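Local coordinates for protein quinoline 2-oxidoreductase medium subunit (Pseudomonas putida, PDB 1T3Q) that binds FAD and probably passes electrons as the flavoprotein subunit of a molybdenum hydroxylase that oxidises quinoline, at residues 17-31 and 45-57. Numbering follows the deposited sequence.
Sequences VIQVLADDPDARIIA and VYPSCLVDLRNVS. With FAD (flavin-adenine dinucleotide), chain R.
Val-51 sits at the centre of the tightly packed side, its two methyls packed against helix 17-23. With CG1 anti to the backbone N (chi1 -175°), that methyl meets Val-17 CG1 at 3.9 Å, while CG2 touches both Val-20 CG1 and Leu-21 CD2. Leu-53 crosses Val-17 at about a right angle, CD2 to CG1 3.7 Å, and its CD1 reaches both Ile-29 CG2 and the adenine amino group of FAD. Strands 28-30 and 49-52, parallel neighbours joined through helix 36-41 in a beta-alpha-beta unit, are zipped by backbone bonds such as Val-51 N to Arg-28 O, 2.8 Å. The looser, more solvent-facing end is polar. Here Ser-48 OG donates to Asp-24 OD1 (2.6 Å) on the syn side, 28° out of the carboxylate plane, and Asp-26 N meets OD2 from above that plane, closing an Asx turn. With an alanine here instead of Asp-24, the Ser-48 hydroxyl would probably be left without this acceptor and the turn less fixed. Nearby, Arg-28 lays its CG and CD over Pro-47 CB and one guanidinium face against Val-45 CG1. Ile-29 O accepts from ribose O2B, and Ala-31 N donates to phosphate O2A (2.9 Å), consistent with strand 28-30 pairing along one edge and binding FAD along the other.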
loop_
_atom_site.group_PDB
_atom_site.type_symbol
_atom_site.label_atom_id
_atom_site.label_comp_id
_atom_site.label_asym_id
_atom_site.label_seq_id
_atom_site.Cartn_x
_atom_site.Cartn_y
_atom_site.Cartn_z
ATOM N N VAL C 17 23.709 42.609 9.901
ATOM C CA VAL C 17 24.402 41.333 10.092
ATOM C C VAL C 17 25.317 41.466 11.304
ATOM O O VAL C 17 25.296 40.638 12.213
ATOM C CB VAL C 17 25.282 40.969 8.869
ATOM C CG1 VAL C 17 26.195 39.796 9.209
ATOM C CG2 VAL C 17 24.409 40.623 7.683
ATOM N N ILE C 18 26.123 42.522 11.304
ATOM C CA ILE C 18 27.055 42.789 12.392
ATOM C C ILE C 18 26.322 42.919 13.725
ATOM O O ILE C 18 26.786 42.426 14.753
ATOM C CB ILE C 18 27.856 44.085 12.106
ATOM C CG1 ILE C 18 28.791 43.851 10.915
ATOM C CG2 ILE C 18 28.639 44.512 13.343
ATOM C CD1 ILE C 18 29.464 45.103 10.393
ATOM N N GLN C 19 25.167 43.573 13.697
ATOM C CA GLN C 19 24.374 43.774 14.900
ATOM C C GLN C 19 23.871 42.444 15.463
ATOM O O GLN C 19 23.933 42.204 16.672
ATOM C CB GLN C 19 23.193 44.698 14.590
ATOM C CG GLN C 19 22.583 45.366 15.812
ATOM C CD GLN C 19 21.815 44.400 16.690
ATOM O OE1 GLN C 19 22.047 44.322 17.901
ATOM N NE2 GLN C 19 20.887 43.663 16.088
ATOM N N VAL C 20 23.375 41.579 14.584
ATOM C CA VAL C 20 22.864 40.286 15.016
ATOM C C VAL C 20 23.971 39.421 15.614
ATOM O O VAL C 20 23.804 38.850 16.691
ATOM C CB VAL C 20 22.203 39.524 13.846
ATOM C CG1 VAL C 20 21.690 38.172 14.329
ATOM C CG2 VAL C 20 21.058 40.349 13.271
ATOM N N LEU C 21 25.103 39.328 14.924
ATOM C CA LEU C 21 26.218 38.526 15.421
ATOM C C LEU C 21 26.717 39.089 16.747
ATOM O O LEU C 21 27.114 38.352 17.649
ATOM C CB LEU C 21 27.363 38.530 14.414
ATOM C CG LEU C 21 27.064 37.903 13.053
ATOM C CD1 LEU C 21 28.206 38.197 12.099
ATOM C CD2 LEU C 21 26.864 36.402 13.218
ATOM N N ALA C 22 26.697 40.410 16.852
ATOM C CA ALA C 22 27.152 41.080 18.059
ATOM C C ALA C 22 26.200 40.839 19.229
ATOM O O ALA C 22 26.638 40.634 20.359
ATOM C CB ALA C 22 27.291 42.573 17.791
ATOM N N ASP C 23 24.899 40.856 18.949
ATOM C CA ASP C 23 23.876 40.656 19.972
ATOM C C ASP C 23 23.773 39.202 20.439
ATOM O O ASP C 23 23.339 38.936 21.563
ATOM C CB ASP C 23 22.516 41.121 19.440
ATOM C CG ASP C 23 21.517 41.407 20.551
ATOM N N ASP C 24 24.162 38.263 19.575
ATOM C CA ASP C 24 24.110 36.836 19.904
ATOM C C ASP C 24 25.443 36.155 19.597
ATOM O O ASP C 24 25.722 35.801 18.452
ATOM C CB ASP C 24 22.990 36.157 19.112
ATOM C CG ASP C 24 22.858 34.681 19.435
ATOM O OD1 ASP C 24 21.971 34.029 18.843
ATOM O OD2 ASP C 24 23.634 34.173 20.275
ATOM N N PRO C 25 26.280 35.959 20.627
ATOM C CA PRO C 25 27.601 35.331 20.534
ATOM C C PRO C 25 27.616 33.917 19.957
ATOM O O PRO C 25 28.644 33.457 19.464
ATOM C CB PRO C 25 28.092 35.360 21.978
ATOM C CG PRO C 25 27.440 36.589 22.523
ATOM C CD PRO C 25 26.040 36.442 21.998
ATOM N N ASP C 26 26.484 33.228 20.029
ATOM C CA ASP C 26 26.398 31.866 19.516
ATOM C C ASP C 26 25.918 31.818 18.069
ATOM O O ASP C 26 25.823 30.742 17.471
ATOM C CB ASP C 26 25.469 31.043 20.403
ATOM C CG ASP C 26 26.027 30.847 21.798
ATOM O OD1 ASP C 26 25.226 30.642 22.730
ATOM O OD2 ASP C 26 27.265 30.887 21.962
ATOM N N ALA C 27 25.611 32.981 17.509
ATOM C CA ALA C 27 25.154 33.047 16.128
ATOM C C ALA C 27 26.357 32.866 15.218
ATOM O O ALA C 27 27.477 33.242 15.565
ATOM C CB ALA C 27 24.486 34.390 15.853
ATOM N N ARG C 28 26.130 32.270 14.056
ATOM C CA ARG C 28 27.208 32.055 13.115
ATOM C C ARG C 28 26.748 32.451 11.727
ATOM O O ARG C 28 25.567 32.348 11.395
ATOM C CB ARG C 28 27.657 30.592 13.155
ATOM C CG ARG C 28 28.078 30.159 14.556
ATOM C CD ARG C 28 28.643 28.745 14.611
ATOM N NE ARG C 28 29.948 28.642 13.963
ATOM C CZ ARG C 28 30.970 27.940 14.447
ATOM N NH1 ARG C 28 32.118 27.902 13.787
ATOM N NH2 ARG C 28 30.849 27.289 15.597
ATOM N N ILE C 29 27.693 32.929 10.931
ATOM C CA ILE C 29 27.414 33.352 9.572
ATOM C C ILE C 29 27.330 32.157 8.631
ATOM O O ILE C 29 28.010 31.154 8.831
ATOM C CB ILE C 29 28.548 34.265 9.046
ATOM C CG1 ILE C 29 28.509 35.621 9.754
ATOM C CG2 ILE C 29 28.443 34.420 7.523
ATOM C CD1 ILE C 29 29.772 36.446 9.532
ATOM N N ILE C 30 26.468 32.256 7.622
ATOM C CA ILE C 30 26.405 31.220 6.608
ATOM C C ILE C 30 26.448 31.937 5.265
ATOM O O ILE C 30 25.754 32.933 5.060
ATOM C CB ILE C 30 25.128 30.328 6.674
ATOM C CG1 ILE C 30 25.221 29.262 5.569
ATOM C CG2 ILE C 30 23.864 31.156 6.487
ATOM C CD1 ILE C 30 24.076 28.253 5.545
ATOM N N ALA C 31 27.305 31.449 4.378
ATOM C CA ALA C 31 27.451 31.998 3.040
ATOM C C ALA C 31 26.967 30.924 2.071
ATOM O O ALA C 31 25.764 30.752 1.890
ATOM C CB ALA C 31 28.909 32.348 2.777
ATOM N N VAL C 45 29.368 21.665 15.401
ATOM C CA VAL C 45 29.136 23.043 15.825
ATOM C C VAL C 45 27.662 23.160 16.169
ATOM O O VAL C 45 26.824 22.472 15.579
ATOM C CB VAL C 45 29.487 24.083 14.720
ATOM C CG1 VAL C 45 30.969 23.995 14.370
ATOM C CG2 VAL C 45 28.630 23.859 13.486
ATOM N N TYR C 46 27.344 24.022 17.129
ATOM C CA TYR C 46 25.965 24.196 17.551
ATOM C C TYR C 46 25.565 25.662 17.600
ATOM O O TYR C 46 25.425 26.243 18.674
ATOM C CB TYR C 46 25.751 23.566 18.928
ATOM C CG TYR C 46 26.041 22.085 18.982
ATOM C CD1 TYR C 46 27.346 21.610 19.086
ATOM C CD2 TYR C 46 25.004 21.153 18.923
ATOM C CE1 TYR C 46 27.616 20.238 19.135
ATOM C CE2 TYR C 46 25.260 19.781 18.968
ATOM C CZ TYR C 46 26.567 19.332 19.074
ATOM O OH TYR C 46 26.818 17.978 19.133
ATOM N N PRO C 47 25.371 26.282 16.430
ATOM C CA PRO C 47 24.982 27.693 16.409
ATOM C C PRO C 47 23.557 27.878 16.904
ATOM O O PRO C 47 22.726 26.979 16.791
ATOM C CB PRO C 47 25.132 28.067 14.940
ATOM C CG PRO C 47 24.750 26.784 14.240
ATOM C CD PRO C 47 25.485 25.740 15.062
ATOM N N SER C 48 23.273 29.048 17.460
ATOM C CA SER C 48 21.937 29.338 17.947
ATOM C C SER C 48 21.133 29.856 16.766
ATOM O O SER C 48 19.929 29.624 16.658
ATOM C CB SER C 48 22.002 30.420 19.025
ATOM O OG SER C 48 22.656 31.570 18.519
ATOM N N CYS C 49 21.828 30.548 15.869
ATOM C CA CYS C 49 21.201 31.154 14.709
ATOM C C CYS C 49 22.202 31.284 13.568
ATOM O O CYS C 49 23.383 31.530 13.796
ATOM C CB CYS C 49 20.680 32.544 15.101
ATOM S SG CYS C 49 20.133 33.611 13.733
ATOM N N LEU C 50 21.735 31.093 12.341
ATOM C CA LEU C 50 22.614 31.245 11.191
ATOM C C LEU C 50 22.223 32.541 10.505
ATOM O O LEU C 50 21.052 32.764 10.196
ATOM C CB LEU C 50 22.477 30.071 10.219
ATOM C CG LEU C 50 23.021 28.726 10.715
ATOM C CD1 LEU C 50 23.005 27.726 9.569
ATOM C CD2 LEU C 50 24.441 28.901 11.245
ATOM N N VAL C 51 23.211 33.394 10.279
ATOM C CA VAL C 51 22.985 34.680 9.646
ATOM C C VAL C 51 23.527 34.638 8.228
ATOM O O VAL C 51 24.741 34.681 8.013
ATOM C CB VAL C 51 23.687 35.803 10.426
ATOM C CG1 VAL C 51 23.327 37.155 9.823
ATOM C CG2 VAL C 51 23.286 35.732 11.903
ATOM N N ASP C 52 22.608 34.561 7.276
ATOM C CA ASP C 52 22.926 34.487 5.855
ATOM C C ASP C 52 23.344 35.855 5.319
ATOM O O ASP C 52 22.789 36.882 5.719
ATOM C CB ASP C 52 21.691 33.992 5.084
ATOM C CG ASP C 52 22.045 33.310 3.768
ATOM O OD1 ASP C 52 23.065 33.679 3.152
ATOM O OD2 ASP C 52 21.287 32.411 3.345
ATOM N N LEU C 53 24.317 35.865 4.413
ATOM C CA LEU C 53 24.795 37.105 3.813
ATOM C C LEU C 53 24.232 37.279 2.402
ATOM O O LEU C 53 24.626 38.199 1.686
ATOM C CB LEU C 53 26.329 37.106 3.748
ATOM C CG LEU C 53 27.083 36.907 5.067
ATOM C CD1 LEU C 53 28.576 36.894 4.797
ATOM C CD2 LEU C 53 26.728 38.019 6.047
ATOM N N ARG C 54 23.296 36.415 2.014
ATOM C CA ARG C 54 22.719 36.467 0.671
ATOM C C ARG C 54 22.115 37.805 0.253
ATOM O O ARG C 54 22.120 38.138 -0.931
ATOM C CB ARG C 54 21.656 35.369 0.490
ATOM C CG ARG C 54 20.431 35.500 1.378
ATOM C CD ARG C 54 19.330 34.511 0.976
ATOM N NE ARG C 54 18.882 34.724 -0.403
ATOM C CZ ARG C 54 17.876 34.070 -0.983
ATOM N NH1 ARG C 54 17.196 33.150 -0.312
ATOM N NH2 ARG C 54 17.556 34.331 -2.242
ATOM N N ASN C 55 21.599 38.574 1.206
ATOM C CA ASN C 55 20.975 39.851 0.865
ATOM C C ASN C 55 21.836 41.099 1.021
ATOM O O ASN C 55 21.322 42.216 0.974
ATOM C CB ASN C 55 19.678 40.028 1.656
ATOM C CG ASN C 55 18.672 38.942 1.360
ATOM O OD1 ASN C 55 18.468 38.575 0.205
ATOM N ND2 ASN C 55 18.031 38.425 2.401
ATOM N N VAL C 56 23.136 40.915 1.203
ATOM C CA VAL C 56 24.049 42.047 1.344
ATOM C C VAL C 56 24.735 42.193 -0.014
ATOM O O VAL C 56 25.839 41.701 -0.223
ATOM C CB VAL C 56 25.090 41.778 2.450
ATOM C CG1 VAL C 56 25.878 43.046 2.750
ATOM C CG2 VAL C 56 24.385 41.279 3.708
ATOM N N SER C 57 24.054 42.880 -0.928
ATOM C CA SER C 57 24.525 43.064 -2.299
ATOM C C SER C 57 25.978 43.469 -2.500
ATOM O O SER C 57 26.654 42.932 -3.384
ATOM C CB SER C 57 23.617 44.056 -3.037
ATOM O OG SER C 57 23.672 45.340 -2.444
HETATM P PA FAD R . 30.168 28.480 4.451
HETATM O O1A FAD R . 30.271 26.997 4.515
HETATM O O2A FAD R . 28.966 29.057 4.583
HETATM O O5B FAD R . 30.924 28.789 5.730
HETATM C C5B FAD R . 32.381 28.791 5.885
HETATM C C4B FAD R . 32.748 29.313 7.338
HETATM O O4B FAD R . 33.104 30.743 7.180
HETATM C C3B FAD R . 31.672 29.294 8.478
HETATM O O3B FAD R . 32.251 29.102 9.735
HETATM C C2B FAD R . 30.990 30.685 8.299
HETATM O O2B FAD R . 30.421 31.160 9.493
HETATM C C1B FAD R . 32.157 31.559 7.950
HETATM N N9A FAD R . 31.860 32.659 7.033
HETATM C C8A FAD R . 31.365 32.565 5.748
HETATM N N7A FAD R . 31.409 33.719 5.086
HETATM C C5A FAD R . 31.939 34.616 5.983
HETATM C C6A FAD R . 32.277 36.071 5.875
HETATM N N6A FAD R . 32.059 36.803 4.811
HETATM N N1A FAD R . 32.826 36.630 7.022
HETATM C C2A FAD R . 33.065 35.900 8.167
HETATM N N3A FAD R . 32.784 34.579 8.358
HETATM C C4A FAD R . 32.170 33.988 7.258
HETATM N N1 FAD R . 37.463 23.811 -0.806
HETATM C C2 FAD R . 38.680 23.925 -1.346
HETATM O O2 FAD R . 39.444 24.799 -1.022
HETATM N N3 FAD R . 39.220 22.902 -2.196
HETATM C C4 FAD R . 38.545 21.706 -2.428
HETATM O O4 FAD R . 39.065 20.861 -3.122
HETATM C C4X FAD R . 37.243 21.531 -1.776
HETATM N N5 FAD R . 36.522 20.376 -1.957
HETATM C C5X FAD R . 35.256 20.302 -1.408
HETATM C C6 FAD R . 34.520 19.088 -1.603
HETATM C C7 FAD R . 33.233 18.926 -1.089
HETATM C C7M FAD R . 32.515 17.610 -1.296
HETATM C C8 FAD R . 32.590 20.036 -0.345
HETATM C C8M FAD R . 31.199 19.931 0.233
HETATM C C9 FAD R . 33.297 21.254 -0.164
HETATM C C9A FAD R . 34.627 21.395 -0.674
HETATM N N10 FAD R . 35.438 22.604 -0.511
HETATM C C10 FAD R . 36.708 22.677 -0.998
HETATM C "C1'" FAD R . 34.913 23.685 0.365
HETATM C "C2'" FAD R . 34.342 24.894 -0.431
HETATM O "O2'" FAD R . 35.422 25.646 -0.995
HETATM C "C3'" FAD R . 33.534 25.715 0.577
HETATM O "O3'" FAD R . 32.524 26.394 -0.183
HETATM C "C4'" FAD R . 34.384 26.760 1.349
HETATM O "O4'" FAD R . 35.439 26.132 2.083
HETATM C "C5'" FAD R . 33.455 27.451 2.306
HETATM O "O5'" FAD R . 32.732 28.619 1.581
HETATM P P FAD R . 31.249 28.787 1.773
HETATM O O1P FAD R . 30.885 30.048 0.980
HETATM O O2P FAD R . 30.520 27.637 1.499
HETATM O O3P FAD R . 31.022 29.090 3.196
HETATM O O HOH W 1 23.778 32.386 1.041
#